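Local coordinates for alpha-Amylase (Thermotoga maritima, PDB 2B5D), which belongs to glycosyl hydrolase family 57, whose members are built round a distorted beta/alpha barrel, and carries a helical C-terminal region, at residues A[141-144]-A[145-149]; A[158-161]-A[162-166]; A[186-190]-A[191-195]; A[449-452]-A[453-456]. All coordinates share one frame; numbering follows the deposited sequence. Where two conformers were deposited one is given.

Contact 1: A[141-144]-A[145-149]; sequences TCNA and THAFL
The amide nitrogen ND2 of N143 bonds the backbone O of A147 at 2.6 Å, reaching across the type I beta turn N143 to H146, which follows strand 137-142 of the beta/alpha domain. A147 O is met on a lone pair, in its carbonyl plane, and lies close to the plane of the N143 amide, so the bond lies nearly in the planes of both groups and should fix the rotation of the amide. The first torsion of N143 makes this possible: at chi1 43° CG sits between the backbone N and the carbonyl carbon, which swings the amide over the residues that come next. Q162 of helix 156-174 adds to the grip: its OE1 accepts a hydrogen bond from T145 N and a weak one from N143 ND2.

The turn itself is closed by H146 N, which donates to N143 O at 3.2 Å from well above the carbonyl plane, 65° out of it. L149 approaches the N143 amide from the opposite direction and lays both branches against it, CD2 at 3.3 Å from ND2 and CD1 at 3.9 Å from CG.

The H146 side chain leaves the turn, and its imidazole meets other histidines. Its NE2 is hydrogen-bonded to H10 NE2 and its ring stacks with that of H12, so three histidines gather beside this turn. C142, its SG anti to the backbone N (chi1 -179°), reaches the same imidazole obliquely, with SG 3.7 Å from CD2 of H146.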
loop_
_atom_site.group_PDB
_atom_site.type_symbol
_atom_site.label_atom_id
_atom_site.label_comp_id
_atom_site.label_asym_id
_atom_site.label_seq_id
_atom_site.Cartn_x
_atom_site.Cartn_y
_atom_site.Cartn_z
ATOM N N THR A 141 36.521 8.696 -13.206
ATOM C CA THR A 141 35.189 8.482 -13.781
ATOM C C THR A 141 34.526 7.323 -13.044
ATOM O O THR A 141 35.094 6.790 -12.093
ATOM C CB THR A 141 35.246 8.193 -15.359
ATOM O OG1 THR A 141 33.916 8.041 -15.873
ATOM C CG2 THR A 141 35.983 6.930 -15.672
ATOM N N CYS A 142 33.350 6.902 -13.507
ATOM C CA CYS A 142 32.682 5.736 -12.975
ATOM C C CYS A 142 31.983 5.054 -14.140
ATOM O O CYS A 142 31.816 5.663 -15.167
ATOM C CB CYS A 142 31.683 6.210 -11.869
ATOM S SG CYS A 142 30.803 4.868 -11.106
ATOM N N ASN A 143 31.568 3.795 -14.024
ATOM C CA ASN A 143 30.779 3.241 -15.113
ATOM C C ASN A 143 29.497 4.067 -15.380
ATOM O O ASN A 143 29.049 4.833 -14.480
ATOM C CB ASN A 143 30.507 1.734 -14.971
ATOM C CG ASN A 143 30.132 1.292 -13.565
ATOM O OD1 ASN A 143 30.872 1.480 -12.610
ATOM N ND2 ASN A 143 29.040 0.578 -13.466
ATOM N N ALA A 144 28.901 3.957 -16.583
ATOM C CA ALA A 144 28.070 5.075 -17.112
ATOM C C ALA A 144 26.874 5.326 -16.184
ATOM O O ALA A 144 26.404 6.454 -16.014
ATOM C CB ALA A 144 27.549 4.750 -18.529
ATOM N N THR A 145 26.377 4.248 -15.609
ATOM C CA THR A 145 25.150 4.356 -14.896
ATOM C C THR A 145 25.274 3.859 -13.444
ATOM O O THR A 145 24.258 3.726 -12.778
ATOM C CB THR A 145 24.058 3.721 -15.781
ATOM O OG1 THR A 145 23.088 4.713 -16.111
ATOM C CG2 THR A 145 23.475 2.488 -15.294
ATOM N N HIS A 146 26.509 3.566 -12.988
ATOM C CA HIS A 146 26.782 3.097 -11.621
ATOM C C HIS A 146 26.062 1.770 -11.446
ATOM O O HIS A 146 25.524 1.452 -10.372
ATOM C CB HIS A 146 26.319 4.143 -10.607
ATOM C CG HIS A 146 26.958 4.052 -9.253
ATOM N ND1 HIS A 146 26.436 3.273 -8.231
ATOM C CD2 HIS A 146 28.015 4.717 -8.718
ATOM C CE1 HIS A 146 27.181 3.423 -7.150
ATOM N NE2 HIS A 146 28.138 4.302 -7.415
ATOM N N ALA A 147 26.014 1.003 -12.525
ATOM C CA ALA A 147 25.570 -0.376 -12.422
ATOM C C ALA A 147 26.604 -1.208 -11.667
ATOM O O ALA A 147 27.805 -0.959 -11.756
ATOM C CB ALA A 147 25.319 -0.987 -13.862
ATOM N N PHE A 148 26.149 -2.242 -10.990
ATOM C CA PHE A 148 27.028 -3.095 -10.248
ATOM C C PHE A 148 27.489 -4.152 -11.236
ATOM O O PHE A 148 26.755 -5.085 -11.515
ATOM C CB PHE A 148 26.266 -3.700 -9.067
ATOM C CG PHE A 148 27.040 -4.677 -8.250
ATOM C CD1 PHE A 148 26.627 -5.986 -8.187
ATOM C CD2 PHE A 148 28.101 -4.267 -7.449
ATOM C CE1 PHE A 148 27.321 -6.928 -7.403
ATOM C CE2 PHE A 148 28.792 -5.190 -6.648
ATOM C CZ PHE A 148 28.378 -6.544 -6.639
ATOM N N LEU A 149 28.751 -4.022 -11.686
ATOM C CA LEU A 149 29.232 -4.759 -12.876
ATOM C C LEU A 149 29.302 -6.255 -12.655
ATOM O O LEU A 149 29.065 -6.971 -13.576
ATOM C CB LEU A 149 30.551 -4.208 -13.402
ATOM C CG LEU A 149 30.499 -2.723 -13.725
ATOM C CD1 LEU A 149 31.913 -2.146 -14.046
ATOM C CD2 LEU A 149 29.425 -2.376 -14.825
#

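Contact 2: A[158-161]-A[162-166]; sequences VVNA and QITVG
Main-chain bonds of the i to i+4 kind join residues 158-161 to 162-165, successive turns of helix 156-174, the helix of a beta-alpha-beta unit between strands 137-142 and 180-182. V158 O receives Q162 N at 2.7 Å, V159 O receives I163 N at 3.0 Å, and A161 O receives V165 N at 2.8 Å.

One carbonyl takes a side-chain donor as well. N160 O accepts T164 N at 2.7 Å, close to straight at 171°, and also T164 OG1 at 3.1 Å from above the carbonyl plane. The hydroxyl reaches back because OG1 lies beside its own backbone N and anti to the carbonyl carbon (chi1 -60°). It has further partners in R525 and N199, and so ties the helix to the chain's C-terminal end.

Apolar contact is made by V159 and I163, which lie side by side and point the same way toward helix 192-198, where both touch L192; their nearest atoms, V159 CG1 and I163 CD1, are 4.1 Å apart. On another flank A161 and V165 both pack on F457.

Q162 bends at its second torsion, which carries the amide away from the helix, where NE2 donates to Q460 OE1. The base of that side chain stays on the preceding turn, with CG 3.3 Å from V158 O.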
loop_
_atom_site.group_PDB
_atom_site.type_symbol
_atom_site.label_atom_id
_atom_site.label_comp_id
_atom_site.label_asym_id
_atom_site.label_seq_id
_atom_site.Cartn_x
_atom_site.Cartn_y
_atom_site.Cartn_z
ATOM N N VAL A 158 27.568 -5.349 -22.192
ATOM C CA VAL A 158 26.947 -4.273 -21.395
ATOM C C VAL A 158 27.938 -3.718 -20.367
ATOM O O VAL A 158 28.085 -2.488 -20.165
ATOM C CB VAL A 158 25.478 -4.674 -20.839
ATOM C CG1 VAL A 158 25.550 -5.578 -19.621
ATOM C CG2 VAL A 158 24.603 -3.392 -20.593
ATOM N N VAL A 159 28.707 -4.624 -19.805
ATOM C CA VAL A 159 29.813 -4.226 -18.924
ATOM C C VAL A 159 30.782 -3.223 -19.550
ATOM O O VAL A 159 31.048 -2.155 -18.971
ATOM C CB VAL A 159 30.544 -5.439 -18.388
ATOM C CG1 VAL A 159 31.782 -5.010 -17.535
ATOM C CG2 VAL A 159 29.589 -6.334 -17.556
ATOM N N ASN A 160 31.307 -3.556 -20.746
ATOM C CA ASN A 160 32.348 -2.756 -21.395
ATOM C C ASN A 160 31.731 -1.436 -21.896
ATOM O O ASN A 160 32.364 -0.366 -21.859
ATOM C CB ASN A 160 33.025 -3.643 -22.496
ATOM C CG ASN A 160 34.236 -2.959 -23.206
ATOM O OD1 ASN A 160 34.832 -2.025 -22.696
ATOM N ND2 ASN A 160 34.558 -3.427 -24.410
ATOM N N ALA A 161 30.480 -1.498 -22.370
ATOM C CA ALA A 161 29.715 -0.303 -22.752
ATOM C C ALA A 161 29.428 0.587 -21.563
ATOM O O ALA A 161 29.606 1.847 -21.651
ATOM C CB ALA A 161 28.395 -0.711 -23.406
ATOM N N GLN A 162 28.999 -0.011 -20.440
ATOM C CA GLN A 162 29.038 0.770 -19.172
ATOM C C GLN A 162 30.324 1.534 -18.962
ATOM O O GLN A 162 30.303 2.744 -18.697
ATOM C CB GLN A 162 28.739 -0.089 -17.940
ATOM C CG GLN A 162 27.266 -0.359 -17.729
ATOM C CD GLN A 162 26.532 0.786 -17.047
ATOM O OE1 GLN A 162 27.108 1.502 -16.194
ATOM N NE2 GLN A 162 25.211 0.942 -17.382
ATOM N N ILE A 163 31.465 0.860 -19.106
ATOM C CA ILE A 163 32.790 1.552 -18.945
ATOM C C ILE A 163 33.055 2.626 -19.978
ATOM O O ILE A 163 33.398 3.784 -19.611
ATOM C CB ILE A 163 33.973 0.520 -18.984
ATOM C CG1 ILE A 163 33.920 -0.361 -17.720
ATOM C CG2 ILE A 163 35.316 1.235 -19.113
ATOM C CD1 ILE A 163 34.294 -1.778 -17.968
ATOM N N THR A 164 32.932 2.256 -21.283
ATOM C CA THR A 164 33.239 3.201 -22.351
ATOM C C THR A 164 32.402 4.422 -22.343
ATOM O O THR A 164 32.895 5.540 -22.627
ATOM C CB THR A 164 33.073 2.542 -23.788
ATOM O OG1 THR A 164 33.960 1.428 -23.895
ATOM C CG2 THR A 164 33.372 3.514 -24.850
ATOM N N VAL A 165 31.098 4.234 -22.093
ATOM C CA VAL A 165 30.207 5.376 -22.028
ATOM C C VAL A 165 30.585 6.356 -20.910
ATOM O O VAL A 165 30.639 7.571 -21.146
ATOM C CB VAL A 165 28.709 4.961 -22.072
ATOM C CG1 VAL A 165 27.781 6.181 -21.863
ATOM C CG2 VAL A 165 28.388 4.304 -23.448
ATOM N N GLY A 166 30.917 5.829 -19.727
ATOM C CA GLY A 166 31.459 6.661 -18.658
ATOM C C GLY A 166 32.704 7.426 -19.058
ATOM O O GLY A 166 32.817 8.645 -18.805
#

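Contact 3: A[186-190]-A[191-195]; sequences CGYYQ and GLDLY
Residues Y189 to L192 form a type II beta turn, closed by L192 N donating to Y189 O at 3.1 Å, and it leads straight into helix 192-198 of the beta/alpha domain. G191 has a positive phi of 114°, where a CB would be jammed against the carbonyl O of Q190; the turn therefore calls for glycine by its backbone alone.

Two tyrosines before the turn flank the first residues of the helix. Y189 has CG between the backbone N and the carbonyl carbon (chi1 64°), which folds its ring back over the turn. L192 CB then sits over the centre of that ring face in a CH-pi contact, 4.2 Å from the centroid and only 10° off the normal. Further along the same side chain, L192 CG approaches Y189 CE1 at 3.6 Å. The two side chains cross at about a right angle, and both also rest on V159 of helix 156-174.

Y188 runs past L192 in the opposite direction, with its CE1 3.8 Å from L192 CB, and its ring also meets that of F204. L192 is thus held by a tyrosine from each of two directions.

The polar end of Y188 continues to D193, where the ring and carboxylate planes stand oblique to each other. OD2 of D193 draws in a second, weak donor, G191 N at 3.3 Å, which links the turn to the first turn of the helix. The stronger bond to that oxygen is donated by Y188 OH, 2.8 Å from D193 OD2 and well above the carboxylate plane.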
loop_
_atom_site.group_PDB
_atom_site.type_symbol
_atom_site.label_atom_id
_atom_site.label_comp_id
_atom_site.label_asym_id
_atom_site.label_seq_id
_atom_site.Cartn_x
_atom_site.Cartn_y
_atom_site.Cartn_z
ATOM N N CYS A 186 32.619 -0.760 -5.540
ATOM C CA CYS A 186 33.870 -1.503 -5.828
ATOM C C CYS A 186 33.648 -2.897 -6.429
ATOM O O CYS A 186 34.447 -3.817 -6.208
ATOM C CB CYS A 186 34.779 -1.532 -4.553
ATOM S SG CYS A 186 35.449 0.160 -4.267
ATOM N N GLY A 187 32.539 -3.074 -7.130
ATOM C CA GLY A 187 32.212 -4.362 -7.707
ATOM C C GLY A 187 33.243 -4.713 -8.789
ATOM O O GLY A 187 33.338 -4.068 -9.820
ATOM N N TYR A 188 34.033 -5.718 -8.492
ATOM C CA TYR A 188 35.140 -6.111 -9.296
ATOM C C TYR A 188 35.013 -7.614 -9.410
ATOM O O TYR A 188 34.683 -8.283 -8.435
ATOM C CB TYR A 188 36.497 -5.735 -8.674
ATOM C CG TYR A 188 37.651 -6.248 -9.587
ATOM C CD1 TYR A 188 38.076 -5.502 -10.724
ATOM C CD2 TYR A 188 38.248 -7.486 -9.357
ATOM C CE1 TYR A 188 39.116 -5.976 -11.565
ATOM C CE2 TYR A 188 39.251 -7.966 -10.190
ATOM C CZ TYR A 188 39.664 -7.219 -11.301
ATOM O OH TYR A 188 40.675 -7.714 -12.087
ATOM N N TYR A 189 35.192 -8.114 -10.627
ATOM C CA TYR A 189 35.295 -9.558 -10.881
ATOM C C TYR A 189 36.493 -9.814 -11.808
ATOM O O TYR A 189 36.959 -8.930 -12.526
ATOM C CB TYR A 189 34.000 -10.140 -11.492
ATOM C CG TYR A 189 33.659 -9.604 -12.861
ATOM C CD1 TYR A 189 32.945 -8.401 -13.000
ATOM C CD2 TYR A 189 34.066 -10.279 -14.011
ATOM C CE1 TYR A 189 32.609 -7.891 -14.283
ATOM C CE2 TYR A 189 33.750 -9.804 -15.273
ATOM C CZ TYR A 189 33.016 -8.619 -15.405
ATOM O OH TYR A 189 32.737 -8.159 -16.650
ATOM N N GLN A 190 36.987 -11.030 -11.777
ATOM C CA GLN A 190 38.251 -11.313 -12.438
ATOM C C GLN A 190 38.164 -11.235 -13.953
ATOM O O GLN A 190 37.301 -11.851 -14.579
ATOM C CB GLN A 190 38.733 -12.691 -12.011
ATOM C CG GLN A 190 39.688 -12.624 -10.913
ATOM C CD GLN A 190 40.325 -13.943 -10.717
ATOM O OE1 GLN A 190 41.542 -14.028 -10.610
ATOM N NE2 GLN A 190 39.516 -15.014 -10.701
ATOM N N GLY A 191 39.015 -10.418 -14.544
ATOM C CA GLY A 191 38.897 -10.222 -15.975
ATOM C C GLY A 191 38.499 -8.814 -16.302
ATOM O O GLY A 191 38.820 -8.317 -17.385
ATOM N N LEU A 192 37.834 -8.137 -15.363
ATOM C CA LEU A 192 37.330 -6.772 -15.586
ATOM C C LEU A 192 38.442 -5.791 -15.809
ATOM O O LEU A 192 38.235 -4.731 -16.347
ATOM C CB LEU A 192 36.526 -6.286 -14.333
ATOM C CG LEU A 192 35.246 -5.446 -14.371
ATOM C CD1 LEU A 192 35.012 -4.562 -13.146
ATOM C CD2 LEU A 192 34.973 -4.696 -15.616
ATOM N N ASP A 193 39.617 -6.065 -15.267
ATOM C CA ASP A 193 40.822 -5.192 -15.493
ATOM C C ASP A 193 41.190 -5.125 -16.997
ATOM O O ASP A 193 41.598 -4.055 -17.538
ATOM C CB ASP A 193 42.007 -5.725 -14.689
ATOM C CG ASP A 193 42.209 -7.238 -14.856
ATOM O OD1 ASP A 193 43.322 -7.712 -15.071
ATOM O OD2 ASP A 193 41.262 -7.990 -14.789
ATOM N N LEU A 194 41.025 -6.239 -17.680
ATOM C CA LEU A 194 41.203 -6.242 -19.174
ATOM C C LEU A 194 40.426 -5.142 -19.943
ATOM O O LEU A 194 41.032 -4.356 -20.699
ATOM C CB LEU A 194 40.848 -7.610 -19.682
ATOM C CG LEU A 194 41.895 -8.716 -19.573
ATOM C CD1 LEU A 194 43.315 -8.350 -19.189
ATOM C CD2 LEU A 194 41.371 -9.984 -18.942
ATOM N N TYR A 195 39.115 -5.004 -19.627
ATOM C CA TYR A 195 38.237 -4.000 -20.251
ATOM C C TYR A 195 38.639 -2.627 -19.858
ATOM O O TYR A 195 38.442 -1.665 -20.609
ATOM C CB TYR A 195 36.752 -4.248 -19.906
ATOM C CG TYR A 195 36.205 -5.495 -20.548
ATOM C CD1 TYR A 195 35.787 -6.568 -19.770
ATOM C CD2 TYR A 195 36.139 -5.633 -21.955
ATOM C CE1 TYR A 195 35.334 -7.758 -20.365
ATOM C CE2 TYR A 195 35.632 -6.828 -22.549
ATOM C CZ TYR A 195 35.260 -7.857 -21.763
ATOM O OH TYR A 195 34.803 -9.029 -22.328
#

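Contact 4: A[449-452]-A[453-456]; sequences LNQM and LREL
Q451 lies across R454 at about a right angle, with its amide carbon CD 3.9 Å from the arginine's CD and the amide and guanidinium planes 24° apart. The overlap continues to the end of the arginine, where R454 NH1 comes to 2.8 Å from Q451 OE1, in one of the two conformers deposited for R454. Q451 CB meets the guanidinium at its edge. Closer to the backbone, R454 CG packs against N450 O at 3.1 Å, while NH2 of the guanidinium donates to F515 O.

Q451 bends at chi2 (67°), which brings its amide alongside the helix. NE2 there donates to D512 O and, weakly, to E455 OE1 at 3.3 Å, although the position of that carboxylate oxygen is less certain.

Main-chain bonds hold the turn beneath: E455 N to Q451 O and L456 N to M452 O are both 2.9 Å. M452 leaves on another flank toward F488 and L491 of helix 473-496, and L453 faces M430 of helix 418-436. Apolar side chains turned to these two helices, with Q451, R454 and E455 on a polar flank, make this an amphipathic alpha helix packed among the helices of the C-terminal region.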
loop_
_atom_site.group_PDB
_atom_site.type_symbol
_atom_site.label_atom_id
_atom_site.label_comp_id
_atom_site.label_asym_id
_atom_site.label_seq_id
_atom_site.Cartn_x
_atom_site.Cartn_y
_atom_site.Cartn_z
ATOM N N LEU A 449 17.495 3.422 -31.246
ATOM C CA LEU A 449 18.446 2.513 -30.672
ATOM C C LEU A 449 19.255 3.211 -29.575
ATOM O O LEU A 449 19.507 2.633 -28.520
ATOM C CB LEU A 449 19.311 1.921 -31.782
ATOM C CG LEU A 449 18.603 0.793 -32.546
ATOM C CD1 LEU A 449 19.440 0.321 -33.748
ATOM C CD2 LEU A 449 18.219 -0.410 -31.675
ATOM N N ASN A 450 19.609 4.469 -29.804
ATOM C CA ASN A 450 20.275 5.270 -28.800
ATOM C C ASN A 450 19.456 5.466 -27.501
ATOM O O ASN A 450 20.020 5.502 -26.410
ATOM C CB ASN A 450 20.610 6.644 -29.370
ATOM C CG ASN A 450 21.817 6.643 -30.295
ATOM O OD1 ASN A 450 22.174 7.696 -30.834
ATOM N ND2 ASN A 450 22.447 5.492 -30.483
ATOM N N GLN A 451 18.143 5.631 -27.622
ATOM C CA GLN A 451 17.273 5.783 -26.448
ATOM C C GLN A 451 17.027 4.430 -25.804
ATOM O O GLN A 451 16.983 4.317 -24.579
ATOM C CB GLN A 451 15.946 6.505 -26.799
ATOM C CG GLN A 451 15.183 7.057 -25.584
ATOM C CD GLN A 451 15.923 8.180 -24.913
ATOM O OE1 GLN A 451 16.556 9.002 -25.589
ATOM N NE2 GLN A 451 15.851 8.241 -23.576
ATOM N N MET A 452 16.937 3.381 -26.596
ATOM C CA MET A 452 16.896 2.074 -25.967
ATOM C C MET A 452 18.089 1.829 -25.012
ATOM O O MET A 452 17.905 1.350 -23.891
ATOM C CB MET A 452 16.770 0.972 -26.996
ATOM C CG MET A 452 15.368 0.929 -27.580
ATOM S SD MET A 452 15.292 -0.073 -29.091
ATOM C CE MET A 452 15.273 -1.761 -28.438
ATOM N N LEU A 453 19.293 2.218 -25.433
ATOM C CA LEU A 453 20.485 1.956 -24.627
ATOM C C LEU A 453 20.469 2.771 -23.341
ATOM O O LEU A 453 20.846 2.268 -22.281
ATOM C CB LEU A 453 21.784 2.203 -25.427
ATOM C CG LEU A 453 23.096 1.799 -24.740
ATOM C CD1 LEU A 453 23.113 0.280 -24.341
ATOM C CD2 LEU A 453 24.310 2.181 -25.645
ATOM N N ARG A 454 20.027 4.015 -23.449
ATOM C CA ARG A 454 19.824 4.870 -22.296
ATOM C C ARG A 454 18.858 4.280 -21.288
ATOM O O ARG A 454 19.121 4.267 -20.096
ATOM C CB ARG A 454 19.255 6.182 -22.764
ATOM C CG ARG A 454 20.162 6.897 -23.689
ATOM C CD ARG A 454 19.649 8.362 -23.866
ATOM N NE ARG A 454 20.402 9.188 -24.807
ATOM C CZ ARG A 454 20.114 9.365 -26.102
ATOM N NH1 ARG A 454 19.096 8.743 -26.664
ATOM N NH2 ARG A 454 20.875 10.174 -26.845
ATOM N N GLU A 455 17.743 3.781 -21.801
ATOM C CA GLU A 455 16.705 3.153 -21.013
ATOM C C GLU A 455 17.270 1.929 -20.281
ATOM O O GLU A 455 17.041 1.734 -19.057
ATOM C CB GLU A 455 15.496 2.773 -21.928
ATOM C CG GLU A 455 14.606 3.963 -22.410
ATOM C CD GLU A 455 14.306 4.935 -21.261
ATOM O OE1 GLU A 455 14.346 6.174 -21.461
ATOM O OE2 GLU A 455 14.049 4.461 -20.140
ATOM N N LEU A 456 17.986 1.106 -21.027
ATOM C CA LEU A 456 18.677 -0.083 -20.496
ATOM C C LEU A 456 19.691 0.282 -19.393
ATOM O O LEU A 456 19.785 -0.425 -18.421
ATOM C CB LEU A 456 19.422 -0.847 -21.619
ATOM C CG LEU A 456 20.435 -1.935 -21.175
ATOM C CD1 LEU A 456 19.784 -3.062 -20.352
ATOM C CD2 LEU A 456 21.250 -2.530 -22.308
#

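Overall arrangement
Followed from the N terminus, the four contacts come in series, and none nests in or crosses another. Contact 1 closes the turn after strand 137-142, contact 2 lies one loop later in helix 156-174, and contact 3 closes the turn that begins helix 192-198. These three touch one another: T141 OG1 meets G166 O between contacts 1 and 2, N160 packs on Y195 between 2 and 3, and F148 reaches G187 between 1 and 3. Contact 4, far along the chain in helix 443-458, brings in the C-terminal region through V158 and L456. Helix 156-174 is therefore the common neighbour, touching the other three, whereas contacts 3 and 4 have centres about 24 Å apart.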